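Long-range contacts in hypothetical protein PA2201 (Pseudomonas aeruginosa, PDB 2FEF), which is of unknown function but may act as an immunity protein that neutralises a PoNe-type DNase toxin: residues 111-122 / 134-142; 226-234 / 246-257. All coordinates share one frame; numbering follows the deposited sequence. Where two conformers were deposited one is given.

Interaction 1: residues 111-122 / 134-142; sequences WLDYSRLLGAAR and ETAPALAPR
In this all-helical protein, the connector between helix 97-127 and helix 146-158 doubles back along the first of these helices and seats Ala138 and Leu139 on Trp111, Tyr114, Ser115 and Leu118. The irregular segment packs through apolar side chains at one end and is held by Arg122 at the other. Ala138 is central to the apolar half. Ala138 CB faces the helix, 3.6 Å from Ser115 CB. Ala138 CB is also 3.5 Å from Tyr114 CE2. That CE2 edge meets Ala138 O near the ring plane. Leu118 comes from the next turn, with CD2 3.7 Å from Ala138 CA.

Leu139 crosses Trp111 at about a right angle. In the conformer described, Leu139 CD2 sits over one face of the indole, 4.0 Å from the centroid of the Trp111 six-membered ring, a CH-pi contact. Leu139 CD1 lies 3.5 Å from Trp111 CH2, with CZ3 equally near. Trp111 NE1 points to another partner, Ser84 OG of helix 66-93. Phe148 and Leu152 of helix 146-158 and Val172 of helix 165-172 also pack against Trp111 and Leu139.

The other end is polar. The Arg122 chain leaves with CG anti to the carbonyl carbon (chi1 -76°) and runs extended to NE, carrying the guanidinium across to the connector. Leu118 CD2 lies over one face of that group. A water accepts from Arg122 NE and donates to Glu134 O. Beside it, Arg122 takes Ala136 O end-on with two nitrogens: NH2 is in the carbonyl plane at 2.8 Å, while NH1, also 2.8 Å from Ala136 O, stands 36° above that plane.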
loop_
_atom_site.group_PDB
_atom_site.type_symbol
_atom_site.label_atom_id
_atom_site.label_comp_id
_atom_site.label_asym_id
_atom_site.label_seq_id
_atom_site.Cartn_x
_atom_site.Cartn_y
_atom_site.Cartn_z
ATOM N N TRP B 111 5.251 -2.248 18.896
ATOM C CA TRP B 111 5.208 -0.975 19.634
ATOM C C TRP B 111 6.496 -0.693 20.450
ATOM O O TRP B 111 7.029 0.427 20.425
ATOM C CB TRP B 111 3.968 -0.916 20.532
ATOM C CG TRP B 111 2.715 -0.498 19.799
ATOM C CD1 TRP B 111 1.707 -1.328 19.334
ATOM C CD2 TRP B 111 2.351 0.831 19.416
ATOM N NE1 TRP B 111 0.732 -0.573 18.722
ATOM C CE2 TRP B 111 1.118 0.746 18.724
ATOM C CE3 TRP B 111 2.971 2.093 19.551
ATOM C CZ2 TRP B 111 0.457 1.888 18.219
ATOM C CZ3 TRP B 111 2.318 3.221 19.059
ATOM C CH2 TRP B 111 1.074 3.102 18.381
ATOM N N LEU B 112 6.976 -1.720 21.151
ATOM C CA LEU B 112 8.213 -1.657 21.925
ATOM C C LEU B 112 9.419 -1.394 21.016
ATOM O O LEU B 112 10.208 -0.488 21.302
ATOM C CB LEU B 112 8.416 -2.984 22.649
ATOM C CG LEU B 112 9.607 -3.065 23.584
ATOM C CD1 LEU B 112 9.491 -1.966 24.644
ATOM C CD2 LEU B 112 9.643 -4.452 24.204
ATOM N N ASP B 113 9.555 -2.173 19.931
ATOM C CA ASP B 113 10.635 -1.930 18.925
ATOM C C ASP B 113 10.575 -0.542 18.327
ATOM O O ASP B 113 11.614 0.131 18.183
ATOM C CB ASP B 113 10.631 -2.993 17.807
ATOM C CG ASP B 113 10.970 -4.428 18.343
ATOM O OD1 ASP B 113 11.485 -4.591 19.473
ATOM O OD2 ASP B 113 10.742 -5.390 17.615
ATOM N N TYR B 114 9.374 -0.105 17.947
ATOM C CA TYR B 114 9.213 1.273 17.502
ATOM C C TYR B 114 9.789 2.261 18.511
ATOM O O TYR B 114 10.571 3.142 18.145
ATOM C CB TYR B 114 7.731 1.577 17.196
ATOM C CG TYR B 114 7.332 3.049 17.164
ATOM C CD1 TYR B 114 8.022 3.979 16.386
ATOM C CD2 TYR B 114 6.204 3.497 17.884
ATOM C CE1 TYR B 114 7.643 5.328 16.373
ATOM C CE2 TYR B 114 5.815 4.832 17.851
ATOM C CZ TYR B 114 6.528 5.737 17.107
ATOM O OH TYR B 114 6.156 7.073 17.044
ATOM N N SER B 115 9.381 2.144 19.771
ATOM C CA SER B 115 9.840 3.108 20.781
ATOM C C SER B 115 11.376 3.091 20.921
ATOM O O SER B 115 12.014 4.124 21.162
ATOM C CB SER B 115 9.178 2.795 22.134
ATOM O OG SER B 115 9.788 1.665 22.794
ATOM N N ARG B 116 11.976 1.912 20.793
ATOM C CA ARG B 116 13.450 1.805 20.932
ATOM C C ARG B 116 14.177 2.447 19.767
ATOM O O ARG B 116 15.214 3.116 19.949
ATOM C CB ARG B 116 13.871 0.351 21.062
ATOM C CG ARG B 116 13.424 -0.266 22.391
ATOM C CD ARG B 116 13.505 -1.760 22.277
ATOM N NE ARG B 116 13.282 -2.409 23.560
ATOM C CZ ARG B 116 12.951 -3.690 23.685
ATOM N NH1 ARG B 116 12.758 -4.442 22.597
ATOM N NH2 ARG B 116 12.771 -4.210 24.896
ATOM N N LEU B 117 13.622 2.294 18.562
ATOM C CA LEU B 117 14.239 2.896 17.365
ATOM C C LEU B 117 14.025 4.399 17.390
ATOM O O LEU B 117 14.892 5.168 16.963
ATOM C CB LEU B 117 13.665 2.277 16.065
ATOM C CG LEU B 117 14.020 0.788 15.906
ATOM C CD1 LEU B 117 13.218 0.176 14.801
ATOM C CD2 LEU B 117 15.512 0.674 15.580
ATOM N N LEU B 118 12.869 4.804 17.917
ATOM C CA LEU B 118 12.571 6.227 18.050
ATOM C C LEU B 118 13.556 6.841 19.038
ATOM O O LEU B 118 14.123 7.891 18.756
ATOM C CB LEU B 118 11.125 6.462 18.531
ATOM C CG LEU B 118 10.670 7.921 18.671
ATOM C CD1 LEU B 118 10.724 8.658 17.335
ATOM C CD2 LEU B 118 9.227 7.941 19.265
ATOM N N GLY B 119 13.723 6.208 20.196
ATOM C CA GLY B 119 14.734 6.650 21.186
ATOM C C GLY B 119 16.145 6.752 20.641
ATOM O O GLY B 119 16.843 7.721 20.885
ATOM N N ALA B 120 16.564 5.729 19.913
ATOM C CA ALA B 120 17.893 5.677 19.323
ATOM C C ALA B 120 18.095 6.787 18.284
ATOM O O ALA B 120 19.176 7.386 18.190
ATOM C CB ALA B 120 18.101 4.299 18.700
ATOM N N ALA B 121 17.055 7.076 17.506
ATOM C CA ALA B 121 17.130 8.184 16.532
ATOM C C ALA B 121 17.282 9.518 17.243
ATOM O O ALA B 121 17.993 10.393 16.791
ATOM C CB ALA B 121 15.855 8.220 15.665
ATOM N N ARG B 122 16.540 9.698 18.325
ATOM C CA ARG B 122 16.596 10.978 19.044
ATOM C C ARG B 122 17.939 11.144 19.722
ATOM O O ARG B 122 18.489 12.254 19.803
ATOM C CB ARG B 122 15.441 11.054 20.047
ATOM C CG ARG B 122 14.094 11.356 19.380
ATOM C CD ARG B 122 12.975 10.991 20.316
ATOM N NE ARG B 122 11.710 11.480 19.794
ATOM C CZ ARG B 122 10.536 11.282 20.387
ATOM N NH1 ARG B 122 10.470 10.607 21.533
ATOM N NH2 ARG B 122 9.439 11.761 19.818
ATOM N N GLU B 134 8.313 16.081 18.542
ATOM C CA GLU B 134 9.739 16.201 18.799
ATOM C C GLU B 134 10.192 15.412 20.039
ATOM O O GLU B 134 11.184 14.696 19.985
ATOM C CB GLU B 134 10.144 17.678 18.897
ATOM C CG GLU B 134 11.418 18.041 18.145
ATOM C CD GLU B 134 12.682 17.941 18.992
ATOM O OE1 GLU B 134 12.604 18.208 20.213
ATOM O OE2 GLU B 134 13.758 17.609 18.431
ATOM N N THR B 135 9.437 15.511 21.133
ATOM C CA THR B 135 9.877 15.008 22.433
ATOM C C THR B 135 8.855 14.032 23.067
ATOM O O THR B 135 9.128 13.373 24.085
ATOM C CB THR B 135 10.168 16.194 23.383
ATOM O OG1 THR B 135 10.742 15.722 24.609
ATOM C CG2 THR B 135 8.887 17.016 23.654
ATOM N N ALA B 136 7.685 13.954 22.445
ATOM C CA ALA B 136 6.585 13.102 22.932
ATOM C C ALA B 136 6.993 11.634 22.924
ATOM O O ALA B 136 7.774 11.205 22.059
ATOM C CB ALA B 136 5.341 13.310 22.079
ATOM N N PRO B 137 6.447 10.852 23.868
ATOM C CA PRO B 137 6.666 9.413 23.860
ATOM C C PRO B 137 6.194 8.784 22.554
ATOM O O PRO B 137 5.372 9.380 21.840
ATOM C CB PRO B 137 5.771 8.898 25.002
ATOM C CG PRO B 137 5.381 10.096 25.813
ATOM C CD PRO B 137 5.581 11.312 24.969
ATOM N N ALA B 138 6.679 7.570 22.272
ATOM C CA ALA B 138 6.248 6.798 21.095
ATOM C C ALA B 138 4.716 6.720 21.024
ATOM O O ALA B 138 4.109 6.795 19.934
ATOM C CB ALA B 138 6.832 5.401 21.140
ATOM N N LEU B 139 4.101 6.586 22.188
ATOM C CA LEU B 139 2.647 6.622 22.288
ATOM C C LEU B 139 2.277 7.640 23.351
ATOM O O LEU B 139 2.603 7.485 24.528
ATOM C CB LEU B 139 2.094 5.220 22.596
ATOM C CG LEU B 139 0.647 4.842 22.282
ATOM C CD1 LEU B 139 0.165 5.314 20.899
ATOM C CD2 LEU B 139 0.485 3.329 22.440
ATOM N N ALA B 140 1.603 8.705 22.925
ATOM C CA ALA B 140 1.292 9.835 23.807
ATOM C C ALA B 140 -0.170 9.758 24.198
ATOM O O ALA B 140 -1.033 10.185 23.415
ATOM C CB ALA B 140 1.562 11.140 23.097
ATOM N N PRO B 141 -0.461 9.199 25.388
ATOM C CA PRO B 141 -1.844 8.894 25.757
ATOM C C PRO B 141 -2.684 10.144 26.019
ATOM O O PRO B 141 -3.887 10.082 25.957
ATOM C CB PRO B 141 -1.679 8.101 27.058
ATOM C CG PRO B 141 -0.342 7.510 26.953
ATOM C CD PRO B 141 0.462 8.711 26.431
ATOM N N ARG B 142 -2.044 11.291 26.266
ATOM C CA ARG B 142 -2.820 12.535 26.474
ATOM C C ARG B 142 -3.508 13.008 25.196
ATOM O O ARG B 142 -4.474 13.808 25.245
ATOM C CB ARG B 142 -1.921 13.645 27.055
ATOM C CG ARG B 142 -1.677 13.464 28.547
ATOM C CD ARG B 142 -0.561 14.424 29.045
ATOM N NE ARG B 142 -0.090 14.010 30.365
ATOM C CZ ARG B 142 -0.663 14.370 31.506
ATOM N NH1 ARG B 142 -1.717 15.178 31.504
ATOM N NH2 ARG B 142 -0.187 13.924 32.656
HETATM O O HOH W 1 11.327 13.536 17.611
#

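Interaction 2: residues 226-234 / 246-257; sequences LQSQYREFF and RLTGPYAWGWWA
Arg246 and Tyr230 lead the contact between helix 223-234 and the long loop before helix 258-267, within the PoNi C-terminal family region. Hydrogen bonds come first. Arg246 grips Gln229 O side-on, with NE at 2.9 Å and NH2 at 3.0 Å. Arg246 CG is anti to the backbone N (chi1 -169°) and the chain bends at chi2, which brings the guanidinium to Gln229 O and Phe233. A wider pi-type turn spans 227-231, and Gln229 O is 4.8 Å from Phe233 N, too far for a bond. Trp253 NE1 donates to Tyr230 OH at 2.9 Å, in the indole plane. That hydroxyl also bonds Glu259.

Cation-pi contacts follow. The Arg246 guanidinium lies flat but off-centre on Phe233, centres 4.4 Å apart and planes at 7°. It meets Tyr230 differently: NH2 comes down on one ring face, planes 85° apart.

Apolar contacts complete it. Arg246 CD sits over the centre of Phe233, 3.3 Å from its centroid. Ala257 CB covers the Tyr230 face opposite Arg246, 3.7 Å from the ring centroid. Phe234 meets the Trp255 six-membered ring obliquely, with centroids 5.3 Å apart.

The two ring faces and the carbonyl oxygen of Gln229 probably help to stabilise the positive charge of Arg246.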
loop_
_atom_site.group_PDB
_atom_site.type_symbol
_atom_site.label_atom_id
_atom_site.label_comp_id
_atom_site.label_asym_id
_atom_site.label_seq_id
_atom_site.Cartn_x
_atom_site.Cartn_y
_atom_site.Cartn_z
ATOM N N LEU B 226 -21.401 0.681 30.777
ATOM C CA LEU B 226 -21.567 -0.060 29.528
ATOM C C LEU B 226 -22.817 0.361 28.748
ATOM O O LEU B 226 -22.783 0.420 27.519
ATOM C CB LEU B 226 -21.645 -1.579 29.776
ATOM C CG LEU B 226 -20.351 -2.345 29.999
ATOM C CD1 LEU B 226 -20.625 -3.812 30.235
ATOM C CD2 LEU B 226 -19.428 -2.158 28.773
ATOM N N GLN B 227 -23.929 0.597 29.445
ATOM C CA GLN B 227 -25.168 1.003 28.779
ATOM C C GLN B 227 -25.041 2.374 28.134
ATOM O O GLN B 227 -25.414 2.548 26.973
ATOM C CB GLN B 227 -26.362 1.000 29.750
ATOM C CG GLN B 227 -27.737 1.461 29.123
ATOM C CD GLN B 227 -28.199 0.587 27.964
ATOM O OE1 GLN B 227 -27.739 -0.546 27.808
ATOM N NE2 GLN B 227 -29.103 1.117 27.133
ATOM N N SER B 228 -24.518 3.342 28.889
ATOM C CA SER B 228 -24.494 4.718 28.435
ATOM C C SER B 228 -23.319 5.021 27.506
ATOM O O SER B 228 -23.499 5.727 26.508
ATOM C CB SER B 228 -24.520 5.676 29.626
ATOM O OG SER B 228 -23.236 5.825 30.203
ATOM N N GLN B 229 -22.131 4.478 27.795
ATOM C CA GLN B 229 -20.974 4.865 26.999
ATOM C C GLN B 229 -20.710 3.967 25.791
ATOM O O GLN B 229 -19.915 4.317 24.918
ATOM C CB GLN B 229 -19.707 5.047 27.877
ATOM C CG GLN B 229 -19.839 6.104 29.011
ATOM C CD GLN B 229 -20.362 7.429 28.511
ATOM O OE1 GLN B 229 -19.826 8.007 27.548
ATOM N NE2 GLN B 229 -21.433 7.910 29.137
ATOM N N TYR B 230 -21.398 2.819 25.729
ATOM C CA TYR B 230 -21.200 1.908 24.612
ATOM C C TYR B 230 -22.516 1.724 23.896
ATOM O O TYR B 230 -22.659 2.199 22.791
ATOM C CB TYR B 230 -20.599 0.566 25.058
ATOM C CG TYR B 230 -19.139 0.701 25.317
ATOM C CD1 TYR B 230 -18.666 1.182 26.542
ATOM C CD2 TYR B 230 -18.214 0.450 24.294
ATOM C CE1 TYR B 230 -17.284 1.378 26.755
ATOM C CE2 TYR B 230 -16.841 0.621 24.501
ATOM C CZ TYR B 230 -16.389 1.093 25.718
ATOM O OH TYR B 230 -15.042 1.241 25.894
ATOM N N ARG B 231 -23.499 1.092 24.553
ATOM C CA ARG B 231 -24.720 0.748 23.856
ATOM C C ARG B 231 -25.454 1.983 23.329
ATOM O O ARG B 231 -25.810 2.005 22.156
ATOM C CB ARG B 231 -25.642 -0.161 24.692
ATOM C CG ARG B 231 -26.850 -0.659 23.874
ATOM C CD ARG B 231 -27.676 -1.672 24.615
ATOM N NE ARG B 231 -29.096 -1.547 24.256
ATOM C CZ ARG B 231 -30.123 -1.842 25.056
ATOM N NH1 ARG B 231 -29.927 -2.311 26.293
ATOM N NH2 ARG B 231 -31.361 -1.662 24.612
ATOM N N GLU B 232 -25.660 2.990 24.183
ATOM C CA GLU B 232 -26.365 4.214 23.781
ATOM C C GLU B 232 -25.565 5.094 22.820
ATOM O O GLU B 232 -26.139 5.838 21.997
ATOM C CB GLU B 232 -26.815 5.002 25.018
ATOM C CG GLU B 232 -27.972 4.293 25.725
ATOM C CD GLU B 232 -28.345 4.888 27.088
ATOM O OE1 GLU B 232 -27.753 5.897 27.533
ATOM O OE2 GLU B 232 -29.271 4.334 27.717
ATOM N N PHE B 233 -24.248 5.018 22.922
ATOM C CA PHE B 233 -23.382 5.753 22.011
ATOM C C PHE B 233 -23.487 5.155 20.598
ATOM O O PHE B 233 -23.714 5.873 19.628
ATOM C CB PHE B 233 -21.924 5.697 22.485
ATOM C CG PHE B 233 -20.970 6.362 21.524
ATOM C CD1 PHE B 233 -21.027 7.736 21.334
ATOM C CD2 PHE B 233 -20.076 5.617 20.773
ATOM C CE1 PHE B 233 -20.177 8.366 20.423
ATOM C CE2 PHE B 233 -19.222 6.234 19.854
ATOM C CZ PHE B 233 -19.262 7.616 19.693
ATOM N N PHE B 234 -23.345 3.834 20.491
ATOM C CA PHE B 234 -23.291 3.213 19.174
ATOM C C PHE B 234 -24.694 3.082 18.557
ATOM O O PHE B 234 -24.835 2.756 17.380
ATOM C CB PHE B 234 -22.500 1.883 19.206
ATOM C CG PHE B 234 -21.010 2.076 19.340
ATOM C CD1 PHE B 234 -20.270 2.655 18.302
ATOM C CD2 PHE B 234 -20.337 1.681 20.515
ATOM C CE1 PHE B 234 -18.860 2.848 18.436
ATOM C CE2 PHE B 234 -18.986 1.860 20.673
ATOM C CZ PHE B 234 -18.207 2.447 19.625
ATOM N N ARG B 246 -17.258 12.206 22.955
ATOM C CA ARG B 246 -16.680 10.911 23.259
ATOM C C ARG B 246 -15.477 10.546 22.366
ATOM O O ARG B 246 -15.493 10.664 21.119
ATOM C CB ARG B 246 -17.754 9.820 23.213
ATOM C CG ARG B 246 -17.253 8.495 23.797
ATOM C CD ARG B 246 -17.960 7.401 23.071
ATOM N NE ARG B 246 -17.924 6.047 23.620
ATOM C CZ ARG B 246 -17.100 5.085 23.211
ATOM N NH1 ARG B 246 -16.148 5.302 22.290
ATOM N NH2 ARG B 246 -17.264 3.860 23.704
ATOM N N LEU B 247 -14.400 10.122 23.011
ATOM C CA LEU B 247 -13.249 9.662 22.271
ATOM C C LEU B 247 -13.660 8.376 21.555
ATOM O O LEU B 247 -14.408 7.546 22.099
ATOM C CB LEU B 247 -12.089 9.352 23.225
ATOM C CG LEU B 247 -10.741 9.000 22.571
ATOM C CD1 LEU B 247 -10.193 10.265 21.920
ATOM C CD2 LEU B 247 -9.787 8.453 23.628
ATOM N N THR B 248 -13.186 8.221 20.331
ATOM C CA THR B 248 -13.341 6.945 19.609
ATOM C C THR B 248 -11.960 6.508 19.107
ATOM O O THR B 248 -11.034 7.335 18.985
ATOM C CB THR B 248 -14.324 7.066 18.411
ATOM O OG1 THR B 248 -13.777 7.990 17.452
ATOM C CG2 THR B 248 -15.734 7.539 18.900
ATOM N N GLY B 249 -11.812 5.229 18.829
ATOM C CA GLY B 249 -10.518 4.680 18.374
ATOM C C GLY B 249 -10.805 3.583 17.364
ATOM O O GLY B 249 -10.723 2.397 17.701
ATOM N N PRO B 250 -11.158 3.963 16.118
ATOM C CA PRO B 250 -11.514 2.933 15.139
ATOM C C PRO B 250 -10.312 2.069 14.730
ATOM O O PRO B 250 -10.507 1.015 14.144
ATOM C CB PRO B 250 -11.997 3.747 13.935
ATOM C CG PRO B 250 -11.264 5.052 14.046
ATOM C CD PRO B 250 -11.267 5.320 15.542
ATOM N N TYR B 251 -9.091 2.501 15.042
ATOM C CA TYR B 251 -7.899 1.717 14.676
ATOM C C TYR B 251 -7.445 0.710 15.737
ATOM O O TYR B 251 -6.561 -0.128 15.441
ATOM C CB TYR B 251 -6.703 2.632 14.281
ATOM C CG TYR B 251 -6.963 3.417 13.022
ATOM C CD1 TYR B 251 -6.631 2.874 11.774
ATOM C CD2 TYR B 251 -7.557 4.705 13.071
ATOM C CE1 TYR B 251 -6.857 3.589 10.596
ATOM C CE2 TYR B 251 -7.830 5.418 11.879
ATOM C CZ TYR B 251 -7.463 4.849 10.661
ATOM O OH TYR B 251 -7.668 5.502 9.474
ATOM N N ALA B 252 -7.974 0.786 16.971
ATOM C CA ALA B 252 -7.483 -0.118 18.029
ATOM C C ALA B 252 -8.569 -0.600 18.996
ATOM O O ALA B 252 -8.451 -1.667 19.568
ATOM C CB ALA B 252 -6.351 0.525 18.821
ATOM N N TRP B 253 -9.609 0.205 19.169
ATOM C CA TRP B 253 -10.551 0.026 20.310
ATOM C C TRP B 253 -11.946 -0.337 19.793
ATOM O O TRP B 253 -12.546 -1.368 20.194
ATOM C CB TRP B 253 -10.484 1.345 21.103
ATOM C CG TRP B 253 -11.477 1.582 22.210
ATOM C CD1 TRP B 253 -12.125 0.656 22.972
ATOM C CD2 TRP B 253 -11.911 2.853 22.657
ATOM N NE1 TRP B 253 -12.944 1.285 23.900
ATOM C CE2 TRP B 253 -12.826 2.638 23.723
ATOM C CE3 TRP B 253 -11.632 4.170 22.255
ATOM C CZ2 TRP B 253 -13.454 3.692 24.387
ATOM C CZ3 TRP B 253 -12.264 5.212 22.931
ATOM C CH2 TRP B 253 -13.141 4.961 23.984
ATOM N N GLY B 254 -12.441 0.487 18.870
ATOM C CA GLY B 254 -13.684 0.221 18.135
ATOM C C GLY B 254 -14.903 0.019 19.033
ATOM O O GLY B 254 -15.211 0.843 19.907
ATOM N N TRP B 255 -15.576 -1.104 18.807
ATOM C CA TRP B 255 -16.833 -1.473 19.463
ATOM C C TRP B 255 -16.672 -1.878 20.934
ATOM O O TRP B 255 -17.631 -1.871 21.696
ATOM C CB TRP B 255 -17.366 -2.666 18.673
ATOM C CG TRP B 255 -18.678 -3.275 19.048
ATOM C CD1 TRP B 255 -18.884 -4.398 19.785
ATOM C CD2 TRP B 255 -19.954 -2.823 18.623
ATOM N NE1 TRP B 255 -20.219 -4.682 19.851
ATOM C CE2 TRP B 255 -20.907 -3.727 19.131
ATOM C CE3 TRP B 255 -20.386 -1.748 17.836
ATOM C CZ2 TRP B 255 -22.273 -3.570 18.908
ATOM C CZ3 TRP B 255 -21.750 -1.602 17.605
ATOM C CH2 TRP B 255 -22.676 -2.507 18.143
ATOM N N TRP B 256 -15.459 -2.258 21.323
ATOM C CA TRP B 256 -15.275 -3.090 22.512
ATOM C C TRP B 256 -14.993 -2.341 23.795
ATOM O O TRP B 256 -14.081 -1.544 23.867
ATOM C CB TRP B 256 -14.155 -4.121 22.246
ATOM C CG TRP B 256 -14.537 -4.939 21.055
ATOM C CD1 TRP B 256 -13.982 -4.893 19.805
ATOM C CD2 TRP B 256 -15.613 -5.862 20.992
ATOM N NE1 TRP B 256 -14.658 -5.739 18.966
ATOM C CE2 TRP B 256 -15.660 -6.359 19.671
ATOM C CE3 TRP B 256 -16.559 -6.313 21.929
ATOM C CZ2 TRP B 256 -16.603 -7.290 19.253
ATOM C CZ3 TRP B 256 -17.507 -7.239 21.516
ATOM C CH2 TRP B 256 -17.521 -7.723 20.190
ATOM N N ALA B 257 -15.766 -2.660 24.833
ATOM C CA ALA B 257 -15.468 -2.192 26.177
ATOM C C ALA B 257 -14.324 -2.998 26.758
ATOM O O ALA B 257 -14.511 -3.780 27.687
ATOM C CB ALA B 257 -16.731 -2.331 27.088
#

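In the fold
The two contacts follow one another along the chain: interaction 1 closes before interaction 2 opens. They lie on opposite sides of the chain's centre, with their own centres 27 Å apart. Their nearest atoms are about 7 Å apart and do not touch. Helix 146-158 bridges them: Phe148 packs on Trp111 and Leu139 of interaction 1 and on Tyr251 and Ala252 in segment 246-257. Helix 66-93 also serves both, through Ser84 to Trp111 and Thr85 to Tyr251. The assembly sets them apart. Tyr251 OH bonds Asp50 of the second subunit, whereas no other chain touches interaction 1. Neither contact can be tied to a functional site, since the function of the protein is not established.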